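Putative lipoprotein (Bacteroides fragilis, PDB 3QNK) is of unknown detailed function but, as a SusD-like lipoprotein of the outer membrane, probably helps bind glycans at the cell surface for import. Local coordinates at residues S29-D34 against H112-M117; E451-F454 against R459-I462. All coordinates share one frame; numbering follows the deposited sequence.

How the contacts relate
Both contacts lie among the helices of the chain, their centres about 21 Å apart, and they share no element. Contact 1 is buried: the loop after helix 17-29 rests its one touching isoleucine on helix 101-126, and the meeting is purely apolar. Contact 2 is partly buried and joins the two ends of the single short helix 453-460; there an arginine meets a tryptophan edge and an isoleucine methyl while its NE makes a salt bridge with Asp44. The nearest atoms of the two contacts are about 5 Å apart without touching, and Gln37 connects their surroundings, its NE2 hydrogen-bonding Asp34 O of contact 1 and Glu451 OE1 of contact 2.

Contact 1: S29-D34 against H112-M117; sequences SEISVD and HFLRAM. With PO4 (phosphate ion), chain F.
The backbone N of Asp34 lies 3.0 Å from O3 of the bound phosphate, a weak hydrogen bond bent to 128° at the hydrogen. The same phosphate also takes a hydrogen bond from Arg125 NH1, two turns beyond Met117 on helix 101-126, so the ion, probably left from crystallisation, lies between Asp34 and the later part of that helix.

The direct touch between the segments belongs to Ile31. Its CD1 methyl comes to 3.7 Å from CD2 of Leu114, the two side chains crossing at about a right angle, so branch meets branch instead of lying alongside. With CG1 anti to the carbonyl carbon (chi1 -63°), the ethyl arm of Ile31 runs out to the helix, and its CG1 lies 4.3 Å from the selenium atom SE of Met117, a selenomethionine in this crystal. Leu114 and Met117, three residues apart on the helix, thus offer a methyl and a selenium to the same arm. Around them, Phe240 and Val242 of strand 238-244 pack on Ile31, and Ile388 touches both Ile31 and Met117.

The end of Glu30 leads away from helix 101-126, and its carboxylate forms salt bridges with Lys83 and Lys86 of helix 76-93. The loop is therefore anchored by charge to one helix and by apolar packing to another, and the meeting of Ile31 with Leu114 and Met117 is packing without directional bonds.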
ATOM      1  N   SER B  29      -2.485 -15.712  -4.216  1.00 59.98           N
ATOM      2  CA  SER B  29      -2.964 -14.427  -4.738  1.00 59.45           C
ATOM      3  C   SER B  29      -2.026 -13.273  -4.313  1.00 64.51           C
ATOM      4  O   SER B  29      -2.024 -12.215  -4.948  1.00 65.33           O
ATOM      5  CB  SER B  29      -4.411 -14.170  -4.310  1.00 62.27           C
ATOM      6  OG  SER B  29      -4.539 -13.171  -3.311  1.00 72.06           O
ATOM      7  N   GLU B  30      -1.194 -13.508  -3.282  1.00 60.96           N
ATOM      8  CA  GLU B  30      -0.221 -12.532  -2.806  1.00 59.54           C
ATOM      9  C   GLU B  30       1.000 -12.462  -3.724  1.00 63.16           C
ATOM     10  O   GLU B  30       1.838 -11.589  -3.526  1.00 63.99           O
ATOM     11  CB  GLU B  30       0.206 -12.820  -1.361  1.00 60.83           C
ATOM     12  CG  GLU B  30      -0.827 -12.424  -0.318  1.00 67.67           C
ATOM     13  CD  GLU B  30      -1.255 -10.973  -0.228  1.00 74.57           C
ATOM     14  OE1 GLU B  30      -0.504 -10.082  -0.688  1.00 72.72           O
ATOM     15  OE2 GLU B  30      -2.345 -10.729   0.337  1.00 67.16           O
ATOM     16  N   ILE B  31       1.107 -13.347  -4.732  1.00 58.46           N
ATOM     17  CA  ILE B  31       2.215 -13.276  -5.684  1.00 56.83           C
ATOM     18  C   ILE B  31       1.981 -12.022  -6.531  1.00 63.57           C
ATOM     19  O   ILE B  31       0.911 -11.882  -7.149  1.00 64.89           O
ATOM     20  CB  ILE B  31       2.365 -14.558  -6.552  1.00 58.52           C
ATOM     21  CG1 ILE B  31       2.697 -15.787  -5.706  1.00 57.62           C
ATOM     22  CG2 ILE B  31       3.420 -14.340  -7.656  1.00 57.26           C
ATOM     23  CD1 ILE B  31       2.419 -17.100  -6.438  1.00 60.84           C
ATOM     24  N   SER B  32       2.946 -11.097  -6.513  1.00 59.81           N
ATOM     25  CA  SER B  32       2.818  -9.841  -7.259  1.00 59.58           C
ATOM     26  C   SER B  32       3.655  -9.847  -8.529  1.00 63.02           C
ATOM     27  O   SER B  32       4.779 -10.372  -8.539  1.00 63.07           O
ATOM     28  CB  SER B  32       3.250  -8.662  -6.395  1.00 62.17           C
ATOM     29  OG  SER B  32       2.473  -8.585  -5.219  1.00 73.37           O
ATOM     30  N   VAL B  33       3.108  -9.244  -9.590  1.00 58.30           N
ATOM     31  CA  VAL B  33       3.787  -9.058 -10.879  1.00 56.57           C
ATOM     32  C   VAL B  33       3.839  -7.567 -11.183  1.00 57.48           C
ATOM     33  O   VAL B  33       2.800  -6.891 -11.165  1.00 58.90           O
ATOM     34  CB  VAL B  33       3.127  -9.837 -12.042  1.00 60.32           C
ATOM     35  CG1 VAL B  33       4.020  -9.815 -13.283  1.00 58.68           C
ATOM     36  CG2 VAL B  33       2.789 -11.269 -11.627  1.00 60.60           C
ATOM     37  N   ASP B  34       5.041  -7.054 -11.428  1.00 50.71           N
ATOM     38  CA  ASP B  34       5.227  -5.656 -11.802  1.00 49.35           C
ATOM     39  C   ASP B  34       4.928  -5.515 -13.288  1.00 55.22           C
ATOM     40  O   ASP B  34       5.790  -5.847 -14.124  1.00 56.26           O
ATOM     41  CB  ASP B  34       6.654  -5.181 -11.485  1.00 49.33           C
ATOM     42  CG  ASP B  34       6.959  -3.724 -11.830  1.00 59.50           C
ATOM     43  OD1 ASP B  34       6.003  -2.977 -12.189  1.00 57.88           O
ATOM     44  OD2 ASP B  34       8.157  -3.315 -11.707  1.00 65.29           O
ATOM     45  N   HIS B 112       5.513 -23.236   2.391  1.00 61.47           N
ATOM     46  CA  HIS B 112       6.978 -23.156   2.519  1.00 61.43           C
ATOM     47  C   HIS B 112       7.570 -22.531   1.265  1.00 65.06           C
ATOM     48  O   HIS B 112       8.443 -21.659   1.367  1.00 65.19           O
ATOM     49  CB  HIS B 112       7.625 -24.526   2.764  1.00 63.82           C
ATOM     50  CG  HIS B 112       7.584 -24.947   4.196  1.00 69.28           C
ATOM     51  ND1 HIS B 112       8.355 -24.307   5.162  1.00 70.82           N
ATOM     52  CD2 HIS B 112       6.827 -25.900   4.795  1.00 72.78           C
ATOM     53  CE1 HIS B 112       8.042 -24.892   6.310  1.00 71.53           C
ATOM     54  NE2 HIS B 112       7.128 -25.858   6.138  1.00 73.15           N
ATOM     55  N   PHE B 113       7.072 -22.969   0.079  1.00 58.89           N
ATOM     56  CA  PHE B 113       7.501 -22.477  -1.227  1.00 56.02           C
ATOM     57  C   PHE B 113       7.184 -21.001  -1.353  1.00 57.11           C
ATOM     58  O   PHE B 113       8.035 -20.243  -1.811  1.00 54.38           O
ATOM     59  CB  PHE B 113       6.830 -23.280  -2.371  1.00 57.99           C
ATOM     60  CG  PHE B 113       7.106 -22.732  -3.753  1.00 58.36           C
ATOM     61  CD1 PHE B 113       8.318 -22.983  -4.389  1.00 60.49           C
ATOM     62  CD2 PHE B 113       6.181 -21.910  -4.388  1.00 60.89           C
ATOM     63  CE1 PHE B 113       8.586 -22.451  -5.645  1.00 60.67           C
ATOM     64  CE2 PHE B 113       6.440 -21.390  -5.658  1.00 63.25           C
ATOM     65  CZ  PHE B 113       7.649 -21.654  -6.272  1.00 60.86           C
ATOM     66  N   LEU B 114       5.951 -20.601  -0.952  1.00 53.48           N
ATOM     67  CA  LEU B 114       5.497 -19.213  -1.038  1.00 51.20           C
ATOM     68  C   LEU B 114       6.263 -18.314  -0.078  1.00 53.33           C
ATOM     69  O   LEU B 114       6.712 -17.256  -0.505  1.00 51.44           O
ATOM     70  CB  LEU B 114       3.981 -19.091  -0.828  1.00 51.24           C
ATOM     71  CG  LEU B 114       3.127 -19.603  -2.009  1.00 55.09           C
ATOM     72  CD1 LEU B 114       1.676 -19.702  -1.622  1.00 57.74           C
ATOM     73  CD2 LEU B 114       3.251 -18.719  -3.238  1.00 51.21           C
ATOM     74  N   ARG B 115       6.487 -18.744   1.175  1.00 51.85           N
ATOM     75  CA  ARG B 115       7.232 -17.921   2.135  1.00 52.78           C
ATOM     76  C   ARG B 115       8.666 -17.703   1.662  1.00 59.19           C
ATOM     77  O   ARG B 115       9.193 -16.597   1.817  1.00 59.48           O
ATOM     78  CB  ARG B 115       7.213 -18.518   3.557  1.00 55.11           C
ATOM     79  CG  ARG B 115       7.800 -17.560   4.603  1.00 62.03           C
ATOM     80  CD  ARG B 115       7.598 -18.033   6.009  1.00 64.69           C
ATOM     81  NE  ARG B 115       8.425 -19.200   6.294  1.00 64.53           N
ATOM     82  CZ  ARG B 115       8.534 -19.756   7.493  1.00 73.80           C
ATOM     83  NH1 ARG B 115       7.870 -19.251   8.531  1.00 59.61           N
ATOM     84  NH2 ARG B 115       9.298 -20.824   7.666  1.00 49.36           N
ATOM     85  N   ALA B 116       9.278 -18.745   1.059  1.00 56.85           N
ATOM     86  CA  ALA B 116      10.630 -18.695   0.502  1.00 55.93           C
ATOM     87  C   ALA B 116      10.684 -17.699  -0.645  1.00 58.80           C
ATOM     88  O   ALA B 116      11.599 -16.876  -0.721  1.00 59.60           O
ATOM     89  CB  ALA B 116      11.039 -20.073   0.024  1.00 57.42           C
HETATM   90  N   MSE B 117       9.674 -17.745  -1.513  1.00 53.03           N
HETATM   91  CA  MSE B 117       9.524 -16.858  -2.651  1.00 49.74           C
HETATM   92  C   MSE B 117       9.373 -15.407  -2.203  1.00 51.99           C
HETATM   93  O   MSE B 117       9.967 -14.527  -2.831  1.00 54.62           O
HETATM   94  CB  MSE B 117       8.324 -17.295  -3.496  1.00 51.92           C
HETATM   95  CG  MSE B 117       7.978 -16.298  -4.574  1.00 57.81           C
HETATM   96 SE   MSE B 117       6.784 -17.037  -5.837  0.75 64.76          SE
HETATM   97  CE  MSE B 117       8.098 -17.990  -6.911  1.00 61.26           C
TER
HETATM   98  P   PO4 F 601       7.799  -7.591  -8.045  1.00107.86           P
HETATM   99  O1  PO4 F 601       9.205  -6.800  -8.082  1.00113.93           O
HETATM  100  O2  PO4 F 601       6.755  -6.921  -6.980  1.00111.07           O
HETATM  101  O3  PO4 F 601       7.278  -7.880  -9.561  1.00112.31           O
HETATM  102  O4  PO4 F 601       8.056  -9.054  -7.507  1.00115.80           O

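Contact 2: E451-F454 against R459-I462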
ATOM      1  N   GLU B 451      12.561 -10.045 -15.987  1.00 49.51           N
ATOM      2  CA  GLU B 451      12.898  -9.487 -14.673  1.00 50.76           C
ATOM      3  C   GLU B 451      14.161 -10.130 -14.051  1.00 57.09           C
ATOM      4  O   GLU B 451      14.210 -10.324 -12.829  1.00 60.38           O
ATOM      5  CB  GLU B 451      11.689  -9.588 -13.701  1.00 52.55           C
ATOM      6  CG  GLU B 451      11.533  -8.345 -12.838  1.00 68.94           C
ATOM      7  CD  GLU B 451      10.469  -8.332 -11.747  1.00 97.44           C
ATOM      8  OE1 GLU B 451       9.340  -8.842 -11.986  1.00 71.22           O
ATOM      9  OE2 GLU B 451      10.756  -7.737 -10.675  1.00 87.41           O
ATOM     10  N   GLN B 452      15.206 -10.394 -14.863  1.00 51.08           N
ATOM     11  CA  GLN B 452      16.431 -10.990 -14.310  1.00 49.82           C
ATOM     12  C   GLN B 452      17.666 -10.126 -14.479  1.00 51.32           C
ATOM     13  O   GLN B 452      18.534 -10.156 -13.628  1.00 50.89           O
ATOM     14  CB  GLN B 452      16.697 -12.352 -14.963  1.00 51.96           C
ATOM     15  CG  GLN B 452      15.862 -13.501 -14.430  1.00 54.31           C
ATOM     16  CD  GLN B 452      16.684 -14.742 -14.260  1.00 80.32           C
ATOM     17  OE1 GLN B 452      17.803 -14.747 -13.680  1.00 80.75           O
ATOM     18  NE2 GLN B 452      16.083 -15.832 -14.667  1.00 64.90           N
ATOM     19  N   ARG B 453      17.756  -9.364 -15.572  1.00 48.65           N
ATOM     20  CA  ARG B 453      18.917  -8.555 -15.919  1.00 47.21           C
ATOM     21  C   ARG B 453      19.405  -7.689 -14.772  1.00 53.87           C
ATOM     22  O   ARG B 453      20.617  -7.594 -14.536  1.00 57.22           O
ATOM     23  CB  ARG B 453      18.617  -7.677 -17.146  1.00 45.77           C
ATOM     24  CG  ARG B 453      19.816  -6.895 -17.690  1.00 47.30           C
ATOM     25  CD  ARG B 453      20.967  -7.820 -17.967  1.00 43.55           C
ATOM     26  NE  ARG B 453      22.104  -7.090 -18.485  1.00 36.30           N
ATOM     27  CZ  ARG B 453      23.232  -7.662 -18.861  1.00 50.19           C
ATOM     28  NH1 ARG B 453      23.384  -8.978 -18.759  1.00 47.99           N
ATOM     29  NH2 ARG B 453      24.213  -6.931 -19.359  1.00 36.40           N
ATOM     30  N   PHE B 454      18.486  -7.054 -14.070  1.00 46.55           N
ATOM     31  CA  PHE B 454      18.835  -6.141 -13.007  1.00 43.19           C
ATOM     32  C   PHE B 454      19.590  -6.905 -11.902  1.00 49.88           C
ATOM     33  O   PHE B 454      20.583  -6.409 -11.387  1.00 52.01           O
ATOM     34  CB  PHE B 454      17.539  -5.468 -12.502  1.00 43.74           C
ATOM     35  CG  PHE B 454      17.709  -4.625 -11.274  1.00 42.80           C
ATOM     36  CD1 PHE B 454      17.851  -5.217 -10.014  1.00 43.43           C
ATOM     37  CD2 PHE B 454      17.777  -3.248 -11.371  1.00 41.76           C
ATOM     38  CE1 PHE B 454      18.066  -4.440  -8.893  1.00 43.16           C
ATOM     39  CE2 PHE B 454      18.061  -2.472 -10.256  1.00 43.82           C
ATOM     40  CZ  PHE B 454      18.201  -3.067  -9.029  1.00 42.27           C
ATOM     41  N   ARG B 459      24.418  -9.195  -9.058  1.00 41.06           N
ATOM     42  CA  ARG B 459      25.130 -10.362  -8.537  1.00 40.55           C
ATOM     43  C   ARG B 459      26.484 -10.542  -9.225  1.00 45.37           C
ATOM     44  O   ARG B 459      27.455 -10.880  -8.551  1.00 46.90           O
ATOM     45  CB  ARG B 459      24.279 -11.633  -8.586  1.00 38.73           C
ATOM     46  CG  ARG B 459      23.963 -12.155  -9.967  1.00 47.67           C
ATOM     47  CD  ARG B 459      22.934 -13.237  -9.859  1.00 47.35           C
ATOM     48  NE  ARG B 459      22.614 -13.777 -11.171  1.00 45.40           N
ATOM     49  CZ  ARG B 459      23.268 -14.773 -11.743  1.00 50.54           C
ATOM     50  NH1 ARG B 459      24.280 -15.363 -11.115  1.00 31.10           N
ATOM     51  NH2 ARG B 459      22.919 -15.193 -12.942  1.00 41.40           N
ATOM     52  N   TRP B 460      26.570 -10.271 -10.534  1.00 42.00           N
ATOM     53  CA  TRP B 460      27.828 -10.332 -11.271  1.00 41.94           C
ATOM     54  C   TRP B 460      28.694  -9.127 -10.991  1.00 46.20           C
ATOM     55  O   TRP B 460      29.874  -9.129 -11.353  1.00 48.95           O
ATOM     56  CB  TRP B 460      27.581 -10.406 -12.779  1.00 40.70           C
ATOM     57  CG  TRP B 460      26.946 -11.683 -13.222  1.00 42.18           C
ATOM     58  CD1 TRP B 460      27.042 -12.902 -12.625  1.00 44.96           C
ATOM     59  CD2 TRP B 460      26.154 -11.868 -14.395  1.00 42.23           C
ATOM     60  NE1 TRP B 460      26.325 -13.829 -13.332  1.00 44.33           N
ATOM     61  CE2 TRP B 460      25.778 -13.228 -14.432  1.00 45.50           C
ATOM     62  CE3 TRP B 460      25.708 -11.005 -15.415  1.00 43.56           C
ATOM     63  CZ2 TRP B 460      24.970 -13.753 -15.436  1.00 45.14           C
ATOM     64  CZ3 TRP B 460      24.911 -11.524 -16.420  1.00 45.56           C
ATOM     65  CH2 TRP B 460      24.560 -12.887 -16.432  1.00 46.78           C
ATOM     66  N   LYS B 461      28.106  -8.081 -10.373  1.00 39.92           N
ATOM     67  CA  LYS B 461      28.771  -6.835 -10.032  1.00 39.24           C
ATOM     68  C   LYS B 461      29.362  -6.189 -11.311  1.00 42.11           C
ATOM     69  O   LYS B 461      30.564  -5.999 -11.398  1.00 42.02           O
ATOM     70  CB  LYS B 461      29.816  -7.008  -8.900  1.00 40.68           C
ATOM     71  CG  LYS B 461      29.171  -7.317  -7.560  1.00 49.43           C
ATOM     72  CD  LYS B 461      30.073  -6.969  -6.371  1.00 62.63           C
ATOM     73  CE  LYS B 461      29.503  -7.315  -4.991  1.00 80.49           C
ATOM     74  NZ  LYS B 461      28.183  -6.669  -4.691  1.00 92.30           N
ATOM     75  N   ILE B 462      28.487  -5.890 -12.312  1.00 37.16           N
ATOM     76  CA  ILE B 462      28.857  -5.274 -13.598  1.00 36.14           C
ATOM     77  C   ILE B 462      28.051  -3.959 -13.853  1.00 44.22           C
ATOM     78  O   ILE B 462      27.823  -3.574 -15.015  1.00 44.25           O
ATOM     79  CB  ILE B 462      28.745  -6.257 -14.789  1.00 37.93           C
ATOM     80  CG1 ILE B 462      27.314  -6.787 -14.984  1.00 38.35           C
ATOM     81  CG2 ILE B 462      29.773  -7.377 -14.676  1.00 38.00           C
ATOM     82  CD1 ILE B 462      27.003  -7.345 -16.347  1.00 44.41           C
TER
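Arg453 and Trp460 meet across the length of helix 453-460 with their flat groups nearly perpendicular: the guanidinium and indole planes are 78° apart. NH1 of Arg453 comes in at the rim of the indole, close to the ring plane, and stops 3.8 Å from CZ3 of Trp460. Because it arrives at the edge and not over the ring, the pair is a van der Waals contact and not a cation-pi stack. The other nitrogen, NH2 of Arg453, lies 4.1 Å from the CD1 methyl of Ile462, whose side chain also crosses that of the arginine at about a right angle.

The CB of Arg453 leads away from the segment 459-462, and a bend at chi2 (54°) swings the chain back so that the guanidinium reaches the tryptophan and isoleucine. Its polar anchor is Asp44, which makes a salt bridge to NE. Trp460 is fixed by its own neighbours: NE1 hydrogen-bonds OE2 of Glu400, the same oxygen that takes a salt bridge from Arg459 NH1, while Arg440 makes a cation-pi contact with the ring. The guanidinium of Arg459 lies over the rim of one indole face.

The backbone turns sharply just here. Lys461, with positive phi, is the C-prime residue of a Schellman motif that closes helix 453-460, and Ile462 at once serves as the N-cap position of helix 463-466. That turn, together with a chi1 of 61°, places CD1 of Ile462 beside the arginine. Asp44 probably offsets the charge of Arg453, and Glu400 that of Arg459. Arg453 meets Trp460 and Ile462 by van der Waals packing, while the salt bridge to Asp44 and other polar partners probably do most to hold its guanidinium.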